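Local coordinates for envelope glycoprotein E (Human herpesvirus 1, PDB 2GIY), which binds the Fc part of host IgG as a heterodimer with gI and is required with it for cell-to-cell spread of the virus in epithelial cells, at residues A[11-16]-A[155-160]; A[29-34]-A[162-167]; A[58-63]-A[83-88]; A[91-96]-A[117-122]; A[98-103]-A[110-115]. All blocks are in the same frame, centred on the assembly; numbering follows the deposited sequence.

Interaction 1. Residues A[11-16]-A[155-160]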
# COMPACT_ATOMS: atom_id res chain seq x y z
N VAL A 11 -12.45 -4.37 -6.74
CA VAL A 11 -12.31 -3.86 -5.39
C VAL A 11 -10.88 -3.41 -5.12
O VAL A 11 -9.93 -4.02 -5.60
CB VAL A 11 -12.67 -4.96 -4.35
CG1 VAL A 11 -12.63 -4.37 -2.94
CG2 VAL A 11 -14.04 -5.54 -4.66
N THR A 12 -10.74 -2.33 -4.36
CA THR A 12 -9.43 -1.82 -3.98
C THR A 12 -9.28 -1.96 -2.48
O THR A 12 -10.14 -1.55 -1.72
CB THR A 12 -9.27 -0.32 -4.34
OG1 THR A 12 -9.20 -0.18 -5.76
CG2 THR A 12 -8.00 0.24 -3.71
N VAL A 13 -8.18 -2.57 -2.05
CA VAL A 13 -7.92 -2.74 -0.63
C VAL A 13 -6.62 -2.06 -0.26
O VAL A 13 -5.59 -2.26 -0.90
CB VAL A 13 -7.83 -4.23 -0.23
CG1 VAL A 13 -7.60 -4.36 1.27
CG2 VAL A 13 -9.10 -4.96 -0.64
N ARG A 14 -6.67 -1.23 0.78
CA ARG A 14 -5.49 -0.51 1.25
C ARG A 14 -5.25 -0.92 2.70
O ARG A 14 -6.18 -0.97 3.50
CB ARG A 14 -5.73 1.00 1.16
CG ARG A 14 -4.47 1.84 1.32
CD ARG A 14 -4.71 3.33 1.07
NE ARG A 14 -5.39 4.00 2.17
CZ ARG A 14 -6.71 3.97 2.38
NH1 ARG A 14 -7.50 3.30 1.56
NH2 ARG A 14 -7.23 4.60 3.42
N MET A 15 -3.99 -1.24 3.03
CA MET A 15 -3.63 -1.65 4.38
C MET A 15 -2.51 -0.79 4.94
O MET A 15 -1.58 -0.40 4.23
CB MET A 15 -3.19 -3.12 4.39
CG MET A 15 -2.87 -3.65 5.78
SD MET A 15 -2.14 -5.31 5.74
CE MET A 15 -3.46 -6.24 4.98
N GLU A 16 -2.59 -0.50 6.24
CA GLU A 16 -1.59 0.30 6.92
C GLU A 16 -1.29 -0.29 8.29
O GLU A 16 -2.20 -0.68 9.02
CB GLU A 16 -2.08 1.74 7.09
CG GLU A 16 -2.11 2.57 5.82
CD GLU A 16 -0.75 3.16 5.48
OE1 GLU A 16 -0.20 3.90 6.32
OE2 GLU A 16 -0.23 2.87 4.38
N HIS A 155 -7.98 -13.88 -4.32
CA HIS A 155 -6.77 -13.27 -4.87
C HIS A 155 -6.30 -12.18 -3.91
O HIS A 155 -7.09 -11.37 -3.44
CB HIS A 155 -7.03 -12.66 -6.26
CG HIS A 155 -5.88 -11.85 -6.79
ND1 HIS A 155 -4.61 -12.37 -6.95
CD2 HIS A 155 -5.80 -10.56 -7.19
CE1 HIS A 155 -3.81 -11.44 -7.42
NE2 HIS A 155 -4.51 -10.33 -7.58
N ILE A 156 -5.00 -12.16 -3.61
CA ILE A 156 -4.48 -11.16 -2.69
C ILE A 156 -4.64 -9.74 -3.24
O ILE A 156 -4.20 -9.43 -4.35
CB ILE A 156 -2.98 -11.39 -2.39
CG1 ILE A 156 -2.79 -12.73 -1.68
CG2 ILE A 156 -2.43 -10.25 -1.54
CD1 ILE A 156 -1.32 -13.08 -1.40
N HIS A 157 -5.29 -8.88 -2.46
CA HIS A 157 -5.50 -7.48 -2.85
C HIS A 157 -4.68 -6.52 -2.02
O HIS A 157 -4.56 -5.34 -2.35
CB HIS A 157 -6.98 -7.11 -2.77
CG HIS A 157 -7.78 -7.59 -3.94
ND1 HIS A 157 -8.62 -6.76 -4.65
CD2 HIS A 157 -7.82 -8.79 -4.56
CE1 HIS A 157 -9.15 -7.43 -5.66
NE2 HIS A 157 -8.68 -8.67 -5.62
N ALA A 158 -4.10 -7.02 -0.93
CA ALA A 158 -3.26 -6.21 -0.06
C ALA A 158 -2.60 -7.11 0.96
O ALA A 158 -3.12 -8.18 1.28
CB ALA A 158 -4.09 -5.14 0.66
N TRP A 159 -1.45 -6.69 1.47
CA TRP A 159 -0.77 -7.46 2.50
C TRP A 159 0.22 -6.57 3.24
O TRP A 159 0.62 -5.51 2.74
CB TRP A 159 -0.03 -8.68 1.91
CG TRP A 159 1.23 -8.36 1.15
CD1 TRP A 159 1.33 -8.01 -0.16
CD2 TRP A 159 2.56 -8.34 1.67
NE1 TRP A 159 2.64 -7.78 -0.50
CE2 TRP A 159 3.42 -7.98 0.61
CE3 TRP A 159 3.12 -8.60 2.93
CZ2 TRP A 159 4.81 -7.87 0.78
CZ3 TRP A 159 4.50 -8.49 3.09
CH2 TRP A 159 5.33 -8.13 2.02
N GLY A 160 0.59 -7.00 4.44
CA GLY A 160 1.54 -6.25 5.23
C GLY A 160 2.21 -7.18 6.20
O GLY A 160 1.74 -8.30 6.41
O HOH W 1 -6.13 -3.66 -3.93

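Interaction 2. Residues A[29-34]-A[162-167]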
# COMPACT_ATOMS: atom_id res chain seq x y z
N PHE A 29 -1.02 -6.50 24.67
CA PHE A 29 -1.10 -5.51 23.61
C PHE A 29 -1.87 -6.05 22.42
O PHE A 29 -2.22 -7.24 22.38
CB PHE A 29 0.31 -5.11 23.17
CG PHE A 29 1.10 -6.22 22.54
CD1 PHE A 29 0.97 -6.50 21.18
CD2 PHE A 29 1.96 -7.00 23.30
CE1 PHE A 29 1.69 -7.53 20.59
CE2 PHE A 29 2.69 -8.04 22.72
CZ PHE A 29 2.55 -8.31 21.36
N SER A 30 -2.13 -5.18 21.46
CA SER A 30 -2.86 -5.55 20.26
C SER A 30 -2.17 -4.97 19.04
O SER A 30 -1.45 -3.98 19.13
CB SER A 30 -4.29 -5.00 20.35
OG SER A 30 -4.94 -5.07 19.09
N THR A 31 -2.37 -5.60 17.89
CA THR A 31 -1.81 -5.08 16.66
C THR A 31 -2.71 -3.89 16.34
O THR A 31 -3.78 -3.74 16.94
CB THR A 31 -1.88 -6.10 15.50
OG1 THR A 31 -3.24 -6.48 15.27
CG2 THR A 31 -1.05 -7.33 15.83
N ASN A 32 -2.29 -3.06 15.40
CA ASN A 32 -3.08 -1.89 15.03
C ASN A 32 -3.06 -1.73 13.52
O ASN A 32 -2.54 -0.75 12.99
CB ASN A 32 -2.50 -0.64 15.71
CG ASN A 32 -3.31 0.60 15.41
OD1 ASN A 32 -4.54 0.61 15.54
ND2 ASN A 32 -2.62 1.67 15.02
N VAL A 33 -3.62 -2.72 12.84
CA VAL A 33 -3.69 -2.72 11.39
C VAL A 33 -4.96 -2.00 10.94
O VAL A 33 -6.02 -2.17 11.54
CB VAL A 33 -3.72 -4.16 10.83
CG1 VAL A 33 -3.77 -4.14 9.31
CG2 VAL A 33 -2.50 -4.93 11.32
N SER A 34 -4.83 -1.19 9.90
CA SER A 34 -5.97 -0.47 9.35
C SER A 34 -6.18 -0.99 7.94
O SER A 34 -5.25 -1.03 7.13
CB SER A 34 -5.70 1.03 9.32
OG SER A 34 -6.83 1.73 8.85
N ILE A 162 4.38 -7.55 10.13
CA ILE A 162 4.68 -6.99 11.43
C ILE A 162 5.56 -7.97 12.19
O ILE A 162 5.19 -9.13 12.38
CB ILE A 162 3.41 -6.81 12.31
CG1 ILE A 162 2.33 -6.06 11.54
CG2 ILE A 162 3.78 -6.05 13.58
CD1 ILE A 162 1.02 -5.97 12.32
N THR A 163 6.75 -7.53 12.59
CA THR A 163 7.61 -8.39 13.37
C THR A 163 7.21 -8.09 14.81
O THR A 163 7.40 -6.98 15.31
CB THR A 163 9.11 -8.07 13.18
OG1 THR A 163 9.50 -8.42 11.84
CG2 THR A 163 9.95 -8.88 14.15
N ILE A 164 6.62 -9.09 15.45
CA ILE A 164 6.15 -8.95 16.82
C ILE A 164 7.04 -9.80 17.70
O ILE A 164 7.01 -11.03 17.61
CB ILE A 164 4.70 -9.45 16.93
CG1 ILE A 164 3.83 -8.69 15.93
CG2 ILE A 164 4.19 -9.26 18.36
CD1 ILE A 164 2.37 -9.15 15.89
N SER A 165 7.81 -9.16 18.57
CA SER A 165 8.70 -9.95 19.41
C SER A 165 9.40 -9.18 20.52
O SER A 165 9.24 -7.96 20.65
CB SER A 165 9.77 -10.61 18.55
OG SER A 165 10.54 -9.64 17.88
N THR A 166 10.17 -9.92 21.31
CA THR A 166 10.94 -9.33 22.39
C THR A 166 12.19 -8.78 21.71
O THR A 166 12.49 -9.15 20.58
CB THR A 166 11.35 -10.37 23.44
OG1 THR A 166 12.20 -11.36 22.83
CG2 THR A 166 10.12 -11.05 24.02
N ALA A 167 12.90 -7.89 22.40
CA ALA A 167 14.10 -7.29 21.83
C ALA A 167 15.17 -8.33 21.48
O ALA A 167 15.77 -8.27 20.41
CB ALA A 167 14.67 -6.26 22.79

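Interaction 3. Residues A[58-63]-A[83-88]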
# COMPACT_ATOMS: atom_id res chain seq x y z
N THR A 58 16.88 -18.13 15.90
CA THR A 58 17.86 -17.30 16.59
C THR A 58 19.08 -17.05 15.70
O THR A 58 19.69 -15.98 15.76
CB THR A 58 18.32 -18.00 17.88
OG1 THR A 58 17.18 -18.28 18.70
CG2 THR A 58 19.31 -17.13 18.64
N SER A 59 19.43 -18.04 14.89
CA SER A 59 20.60 -17.94 14.02
C SER A 59 20.38 -17.17 12.71
O SER A 59 21.30 -17.03 11.92
CB SER A 59 21.14 -19.35 13.70
OG SER A 59 20.11 -20.21 13.27
N CYS A 60 19.16 -16.69 12.49
CA CYS A 60 18.88 -15.91 11.29
C CYS A 60 19.34 -14.47 11.52
O CYS A 60 19.06 -13.89 12.57
CB CYS A 60 17.39 -15.91 10.96
SG CYS A 60 16.77 -17.48 10.29
N ALA A 61 20.04 -13.91 10.54
CA ALA A 61 20.51 -12.53 10.64
C ALA A 61 19.31 -11.64 10.36
O ALA A 61 19.16 -10.57 10.95
CB ALA A 61 21.60 -12.27 9.60
N GLU A 62 18.45 -12.10 9.46
CA GLU A 62 17.25 -11.37 9.10
C GLU A 62 16.27 -12.30 8.41
O GLU A 62 16.66 -13.35 7.90
CB GLU A 62 17.61 -10.22 8.16
CG GLU A 62 18.48 -10.64 6.99
CD GLU A 62 18.84 -9.47 6.09
OE1 GLU A 62 19.37 -8.47 6.61
OE2 GLU A 62 18.60 -9.57 4.87
N MET A 63 15.00 -11.92 8.41
CA MET A 63 13.98 -12.71 7.76
C MET A 63 13.78 -12.12 6.38
O MET A 63 13.87 -10.91 6.21
CB MET A 63 12.66 -12.65 8.55
CG MET A 63 12.69 -13.43 9.86
SD MET A 63 12.94 -15.19 9.56
CE MET A 63 11.44 -15.58 8.70
N ASP A 83 16.49 -19.30 0.96
CA ASP A 83 17.03 -18.71 2.17
C ASP A 83 16.92 -19.43 3.51
O ASP A 83 16.36 -18.90 4.47
CB ASP A 83 16.52 -17.27 2.29
CG ASP A 83 17.26 -16.33 1.36
OD1 ASP A 83 18.46 -16.11 1.60
OD2 ASP A 83 16.66 -15.83 0.39
N ALA A 84 17.51 -20.62 3.56
CA ALA A 84 17.55 -21.43 4.77
C ALA A 84 16.20 -21.35 5.49
O ALA A 84 15.17 -21.27 4.82
CB ALA A 84 18.69 -20.93 5.65
N PRO A 85 16.19 -21.37 6.84
CA PRO A 85 14.88 -21.28 7.50
C PRO A 85 14.52 -19.83 7.85
O PRO A 85 13.73 -19.58 8.77
CB PRO A 85 15.07 -22.13 8.75
CG PRO A 85 16.46 -21.75 9.14
CD PRO A 85 17.21 -21.81 7.81
N CYS A 86 15.11 -18.88 7.12
CA CYS A 86 14.88 -17.46 7.36
C CYS A 86 14.03 -16.82 6.28
O CYS A 86 14.18 -15.63 6.00
CB CYS A 86 16.21 -16.71 7.42
SG CYS A 86 17.51 -17.52 8.40
N ALA A 87 13.13 -17.59 5.68
CA ALA A 87 12.30 -17.05 4.61
C ALA A 87 10.81 -17.27 4.83
O ALA A 87 10.39 -18.29 5.36
CB ALA A 87 12.70 -17.67 3.28
N ALA A 88 10.02 -16.28 4.42
CA ALA A 88 8.56 -16.35 4.50
C ALA A 88 8.16 -16.37 3.02
O ALA A 88 8.21 -15.34 2.35
CB ALA A 88 8.01 -15.12 5.20

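Interaction 4. Residues A[91-96]-A[117-122]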
# COMPACT_ATOMS: atom_id res chain seq x y z
N TRP A 91 3.18 -21.39 3.14
CA TRP A 91 2.62 -21.75 4.43
C TRP A 91 1.67 -22.92 4.32
O TRP A 91 1.25 -23.31 3.23
CB TRP A 91 1.90 -20.53 5.04
CG TRP A 91 0.82 -19.97 4.16
CD1 TRP A 91 -0.50 -20.33 4.16
CD2 TRP A 91 0.97 -19.00 3.12
NE1 TRP A 91 -1.18 -19.64 3.18
CE2 TRP A 91 -0.30 -18.82 2.53
CE3 TRP A 91 2.05 -18.26 2.63
CZ2 TRP A 91 -0.52 -17.92 1.47
CZ3 TRP A 91 1.84 -17.37 1.58
CH2 TRP A 91 0.56 -17.21 1.01
N THR A 92 1.36 -23.51 5.47
CA THR A 92 0.43 -24.62 5.54
C THR A 92 -0.69 -24.14 6.45
O THR A 92 -1.75 -23.72 5.98
CB THR A 92 1.11 -25.88 6.12
OG1 THR A 92 1.79 -25.56 7.34
CG2 THR A 92 2.13 -26.43 5.12
N SER A 93 -0.44 -24.17 7.76
CA SER A 93 -1.43 -23.71 8.73
C SER A 93 -1.55 -22.18 8.68
O SER A 93 -0.56 -21.48 8.48
CB SER A 93 -1.01 -24.11 10.15
OG SER A 93 -0.95 -25.52 10.30
N ARG A 94 -2.77 -21.68 8.85
CA ARG A 94 -3.01 -20.25 8.88
C ARG A 94 -3.36 -19.93 10.33
O ARG A 94 -4.24 -20.56 10.92
CB ARG A 94 -4.18 -19.87 7.96
CG ARG A 94 -3.86 -20.06 6.49
CD ARG A 94 -5.07 -19.77 5.60
NE ARG A 94 -6.15 -20.73 5.82
CZ ARG A 94 -7.28 -20.76 5.12
NH1 ARG A 94 -7.47 -19.88 4.14
NH2 ARG A 94 -8.21 -21.66 5.39
N LEU A 95 -2.65 -18.96 10.92
CA LEU A 95 -2.86 -18.59 12.31
C LEU A 95 -4.30 -18.17 12.61
O LEU A 95 -4.88 -18.56 13.62
CB LEU A 95 -1.91 -17.44 12.70
CG LEU A 95 -2.03 -16.96 14.15
CD1 LEU A 95 -1.53 -18.04 15.10
CD2 LEU A 95 -1.24 -15.67 14.35
N ALA A 96 -4.87 -17.36 11.73
CA ALA A 96 -6.23 -16.90 11.91
C ALA A 96 -6.80 -16.44 10.58
O ALA A 96 -6.06 -16.00 9.70
CB ALA A 96 -6.28 -15.76 12.92
N HIS A 117 -11.90 -17.95 12.27
CA HIS A 117 -11.15 -19.10 12.74
C HIS A 117 -9.83 -18.65 13.33
O HIS A 117 -9.23 -17.68 12.86
CB HIS A 117 -10.88 -20.06 11.58
CG HIS A 117 -12.11 -20.50 10.86
ND1 HIS A 117 -12.86 -21.59 11.26
CD2 HIS A 117 -12.74 -19.99 9.77
CE1 HIS A 117 -13.89 -21.74 10.45
NE2 HIS A 117 -13.84 -20.78 9.54
N MET A 118 -9.38 -19.35 14.36
CA MET A 118 -8.11 -19.01 14.99
C MET A 118 -7.50 -20.27 15.58
O MET A 118 -8.19 -21.09 16.18
CB MET A 118 -8.30 -17.97 16.10
CG MET A 118 -6.99 -17.58 16.79
SD MET A 118 -7.14 -16.21 17.95
CE MET A 118 -7.08 -14.82 16.81
N GLU A 119 -6.19 -20.43 15.37
CA GLU A 119 -5.47 -21.57 15.90
C GLU A 119 -5.40 -21.47 17.41
O GLU A 119 -5.33 -20.37 17.97
CB GLU A 119 -4.05 -21.61 15.34
CG GLU A 119 -3.89 -22.22 13.96
CD GLU A 119 -2.46 -22.10 13.45
OE1 GLU A 119 -1.53 -22.36 14.23
OE2 GLU A 119 -2.28 -21.77 12.26
N PRO A 120 -5.43 -22.61 18.11
CA PRO A 120 -5.35 -22.53 19.57
C PRO A 120 -3.93 -22.15 19.97
O PRO A 120 -2.99 -22.93 19.82
CB PRO A 120 -5.72 -23.95 20.02
CG PRO A 120 -5.29 -24.80 18.86
CD PRO A 120 -5.73 -23.98 17.67
N VAL A 121 -3.77 -20.93 20.47
CA VAL A 121 -2.47 -20.43 20.88
C VAL A 121 -2.60 -19.72 22.22
O VAL A 121 -3.37 -18.77 22.36
CB VAL A 121 -1.89 -19.45 19.83
CG1 VAL A 121 -0.58 -18.86 20.33
CG2 VAL A 121 -1.69 -20.17 18.51
N PRO A 122 -1.84 -20.17 23.23
CA PRO A 122 -1.86 -19.58 24.57
C PRO A 122 -1.72 -18.06 24.53
O PRO A 122 -0.72 -17.54 24.02
CB PRO A 122 -0.67 -20.24 25.25
CG PRO A 122 -0.64 -21.60 24.62
CD PRO A 122 -0.86 -21.27 23.16

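Interaction 5. Residues A[98-103]-A[110-115]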
# COMPACT_ATOMS: atom_id res chain seq x y z
N ARG A 98 -10.48 -14.39 9.07
CA ARG A 98 -11.81 -13.84 9.26
C ARG A 98 -12.36 -13.77 7.84
O ARG A 98 -11.76 -13.14 6.96
CB ARG A 98 -11.76 -12.44 9.90
CG ARG A 98 -13.10 -12.00 10.47
CD ARG A 98 -13.02 -10.69 11.25
NE ARG A 98 -12.63 -10.85 12.65
CZ ARG A 98 -13.39 -11.42 13.59
NH1 ARG A 98 -14.58 -11.90 13.29
NH2 ARG A 98 -12.96 -11.47 14.85
N SER A 99 -13.48 -14.44 7.61
CA SER A 99 -14.07 -14.49 6.28
C SER A 99 -15.36 -13.69 6.14
O SER A 99 -16.11 -13.54 7.10
CB SER A 99 -14.33 -15.94 5.88
OG SER A 99 -13.12 -16.68 5.92
N TYR A 100 -15.58 -13.18 4.94
CA TYR A 100 -16.74 -12.37 4.62
C TYR A 100 -17.35 -12.93 3.34
O TYR A 100 -16.63 -13.33 2.43
CB TYR A 100 -16.33 -10.91 4.40
CG TYR A 100 -15.49 -10.31 5.52
CD1 TYR A 100 -14.16 -10.72 5.72
CD2 TYR A 100 -16.02 -9.35 6.37
CE1 TYR A 100 -13.39 -10.18 6.75
CE2 TYR A 100 -15.26 -8.81 7.41
CZ TYR A 100 -13.95 -9.22 7.59
OH TYR A 100 -13.21 -8.69 8.62
N ALA A 101 -18.67 -12.95 3.26
CA ALA A 101 -19.33 -13.48 2.07
C ALA A 101 -20.53 -12.63 1.69
O ALA A 101 -21.19 -12.04 2.55
CB ALA A 101 -19.75 -14.92 2.31
N GLY A 102 -20.81 -12.58 0.39
CA GLY A 102 -21.94 -11.80 -0.11
C GLY A 102 -21.69 -10.31 0.04
O GLY A 102 -22.63 -9.52 0.19
N CYS A 103 -20.42 -9.91 0.01
CA CYS A 103 -20.06 -8.50 0.15
C CYS A 103 -20.33 -7.71 -1.12
O CYS A 103 -20.34 -8.27 -2.22
CB CYS A 103 -18.57 -8.37 0.49
SG CYS A 103 -18.04 -9.32 1.95
N PRO A 110 -17.85 -5.04 7.09
CA PRO A 110 -18.35 -5.36 8.43
C PRO A 110 -19.65 -6.15 8.32
O PRO A 110 -19.80 -7.23 8.89
CB PRO A 110 -18.58 -3.98 9.06
CG PRO A 110 -17.66 -3.08 8.30
CD PRO A 110 -17.76 -3.59 6.88
N ARG A 111 -20.59 -5.61 7.54
CA ARG A 111 -21.89 -6.23 7.39
C ARG A 111 -21.91 -7.61 6.74
O ARG A 111 -22.82 -8.40 7.00
CB ARG A 111 -22.84 -5.29 6.66
CG ARG A 111 -23.07 -3.97 7.39
CD ARG A 111 -24.30 -3.23 6.88
NE ARG A 111 -25.55 -3.90 7.25
CZ ARG A 111 -26.10 -3.85 8.47
NH1 ARG A 111 -25.51 -3.16 9.44
NH2 ARG A 111 -27.23 -4.49 8.71
N CYS A 112 -20.92 -7.90 5.91
CA CYS A 112 -20.89 -9.20 5.24
C CYS A 112 -20.01 -10.22 5.95
O CYS A 112 -19.64 -11.24 5.38
CB CYS A 112 -20.46 -9.03 3.78
SG CYS A 112 -18.82 -8.27 3.52
N SER A 113 -19.67 -9.94 7.21
CA SER A 113 -18.87 -10.85 8.02
C SER A 113 -19.59 -12.20 8.07
O SER A 113 -20.81 -12.24 8.24
CB SER A 113 -18.71 -10.29 9.44
OG SER A 113 -18.03 -11.20 10.29
N ALA A 114 -18.85 -13.29 7.92
CA ALA A 114 -19.46 -14.62 7.92
C ALA A 114 -18.84 -15.62 8.89
O ALA A 114 -19.55 -16.21 9.71
CB ALA A 114 -19.43 -15.19 6.50
N GLU A 115 -17.54 -15.84 8.79
CA GLU A 115 -16.88 -16.79 9.67
C GLU A 115 -15.57 -16.27 10.25
O GLU A 115 -14.99 -15.29 9.74
CB GLU A 115 -16.59 -18.10 8.93
CG GLU A 115 -17.79 -18.75 8.27
CD GLU A 115 -17.52 -20.19 7.85
OE1 GLU A 115 -16.34 -20.54 7.65
OE2 GLU A 115 -18.49 -20.96 7.70
O HOH W 2 -15.98 -12.88 10.65

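Interaction 1. Residues A[11-16]-A[155-160]
One water joins His157 to Val13, donating to His157 O at 2.8 Å and accepting from Val13 N at 3.0 Å. It illustrates how a solvent molecule can stand in for a rung of a sheet: the two strands run nearly parallel, 17° between their directions, yet lie too far apart for regular pairing, with 5.9 Å between the short axes. The imidazole supplies a direct link. His157 ND1, at the ring edge and in plane with Val11 O, donates to that oxygen at 3.2 Å, a weak bond because it is bent to 134°. Next along the strand, Val13 straddles two neighbours, CG1 touching Ala158 CB at 3.6 Å and CG2 meeting His157 CB, with the valine and histidine side chains crossing at about a right angle. His157 and Ala158 form a classic beta bulge opposite Val150, consistent with both of them turning toward Val13. Met15 is extended through CG, which sets SD 3.5 Å from Gly160 N, where no side chain intervenes; the bend at chi3 (-62°) then turns CE toward Trp159 CA. Strand 11-16 is hydrogen-bonded in turn to strand 34-39 and strand 155-165 to strand 144-152, while Met15 touches Ile35 on the one and Val150 on the other, and Trp159 packs on Leu70 and Tyr71 of helix 67-71.

Interaction 2. Residues A[29-34]-A[162-167]
Ile164 meets two residues of 29-34 with two different branches. Its CG2 comes to the edge of the Phe29 ring, near the ring plane, 3.5 Å from CZ and slightly farther from CE1, while its CD1 lies 3.9 Å from Thr31 CG2, the two side chains crossing at about a right angle. Farther along, Ile162 CD1 rests on Val33 CG2 at 3.8 Å. The division of labour follows from the isoleucine torsion: in Ile164 CG1 sits beside the backbone N (chi1 -56°), which leaves CG2 on the phenylalanine side. No hydrogen bond crosses between the segments. This is interior packing of an immunoglobulin V-type sandwich, where strand 29-30 belongs to one sheet and strand 155-165 to the other, and Trp51 of strand 45-54 is touched by Thr31, Val33 and Ile162 alike. Around that shell, the Phe29 ring meets those of Phe135 and Phe23, and its backbone pairs with Phe135. The polar side of Thr31 is held by Asn132 OD1 and Leu133 N, and the same Asn132 oxygen also accepts from Val33 N. Ser30 OG donates to Thr31 O at 2.8 Å, in the carbonyl plane and on a lone pair.

Interaction 3. Residues A[58-63]-A[83-88]
A disulfide between Cys60 and Cys86 fastens an irregular loop to the lead-in of a short parallel strand, a compact case of covalent and non-covalent contacts sharing one small site. The sulfurs are 2.0 Å apart and the bridge is left-handed, with a chi3 of -90°, the relaxed value for such a bond. Pro85 borders the bridge, its CG 4.4 Å from Cys60 SG. Cys86 ends a type II' beta turn that begins at Asp83: Cys86 N donates to Asp83 O at 2.9 Å, and Ala84 takes the positive phi that the turn requires (40°).

Beyond the sulfurs the main chain of 62-63 closes on Cys86: Glu62 O is 3.4 Å from Cys86 CB, and Met63 CA makes a CA-H...O contact of 3.4 Å with Cys86 O. The methionine side chain then doubles back through two bent torsions, chi2 and chi3, laying SD 3.7 Å from Cys86 CA and bringing CE close to Cys86 C, so that a flexible thioether covers the backbone next to the bridge. No conventional hydrogen bond passes between the two segments here. The pairing is taken up just beyond, where the backbones of Cys86 and Ala88 bond to Arg64, and Ala88 to Tyr66 as well. Strand 87-88 is thereby laid parallel to strand 63-66, which is flanked in turn by strand 173-176 through Met63; Met63 and Ala88 both rest on Leu145 of strand 144-152.

Interaction 4. Residues A[91-96]-A[117-122]
Of the flat groups, the carboxyl group of Glu119 lies against the backbone of Ser93 to Leu95, with OE2 modelled over the Arg94–Leu95 peptide, too near Arg94 C for the detail to be trusted. In the same doubtful placing OE2 comes to 2.7 Å from Arg94 O. Ser93 CB borders the same oxygen at 3.4 Å, and OE1 has a long, weak ion pair with Arg53. The glutamate reaches so far because its CG lies beside the backbone N (chi1 -82°) and the chain is extended beyond it.

The next peptide carries the firm bond. Leu95 O accepts from Glu119 N at 2.9 Å, and the same oxygen has Met118 CA at 3.5 Å. Ala96 and Met118 then form an antiparallel non-hydrogen-bonded pair, their CA atoms 4.2 Å apart, in which Ala96 CA also makes a CA-H...O contact of 3.2 Å with His117 O. Met118 runs out extended and bends only at its last torsion, bringing CE to Ala96 CB. Leu95 CD1 meets Val121 CG2 at 4.0 Å, with the side chains crossed at about a right angle.

As a worked case of a strand entrance, Leu95 and Ala96 form a classic beta bulge opposite Trp51, at the point where the loop enters strand 96-103. On the apolar side Leu95 and Met118 touch Leu124, and Ala96 and Met118 touch Trp126, both on strand 124-126; Leu95 also reaches Tyr146 of strand 144-152.

Interaction 5. Residues A[98-103]-A[110-115]
Ser99 and Glu115 exchange the backbone bonds of an antiparallel hydrogen-bonded pair, Ser99 N giving to Glu115 O at 2.7 Å and Glu115 N to Ser99 O at 3.2 Å. Ser99 O is shared, since Ala114 N also donates to it, at 2.9 Å. This is the signature of a classic beta bulge: Ala114 and Glu115 both face Ser99, and the register slips by one before Tyr100 pairs with Ser113. Past the slip, Ala101 N donates to Cys112 O at 2.9 Å.

The covalent link is the disulfide between Cys103 SG and Cys112 SG (2.0 Å), right-handed with chi3 at 91°. Cys112 SG occupies the cramped position between its own backbone N and carbonyl carbon (chi1 59°), which turns it toward Cys103.

Apolar contacts gather at Tyr100. Its CB touches Cys112 SG, which also makes an oblique sulfur-aromatic contact with the ring, and CD2 packs on Ser113 CA. On the other side of the strand Ala101 CB meets Ala114 CB.

One water draws the polar groups together, accepting from Arg98 NH1 at 3.1 Å, donating to Glu115 O at 2.8 Å and sharing a bond with Ser113 OG at 2.7 Å. Arg98 NE has its own partner in Ser130 O, and its guanidinium makes a cation-pi contact with Trp126; Ser99 OG bonds to Asp48 and Glu115 OE1 to His117. The hairpin is therefore closed by chemistry of two kinds: hydrogen bonds set the register of the strands, bulge included, and the disulfide locks the far end covalently where that pairing gives out.

From the N terminus of this C-terminal ectodomain piece, strand 11-16 opens interaction 1, closed only when the chain returns at 155-160. Interaction 2 opens at 29-34 and closes at 162-167, so the two cross; they share strand 155-165 and touch where Met15 packs on Val33. All the others nest inside both loops. Interaction 3 closes first, tying 58-63 to 83-88 about 25 Å, centre to centre, from interaction 1. Interaction 4 follows in series, and interaction 5 is nested within it, on neighbouring strands 96-103 and 113-118. Together they bind the sandwich's sheets, its hairpin edge and the small parallel sheet, all but the first strand of interaction 1 lying in the Fc-binding region.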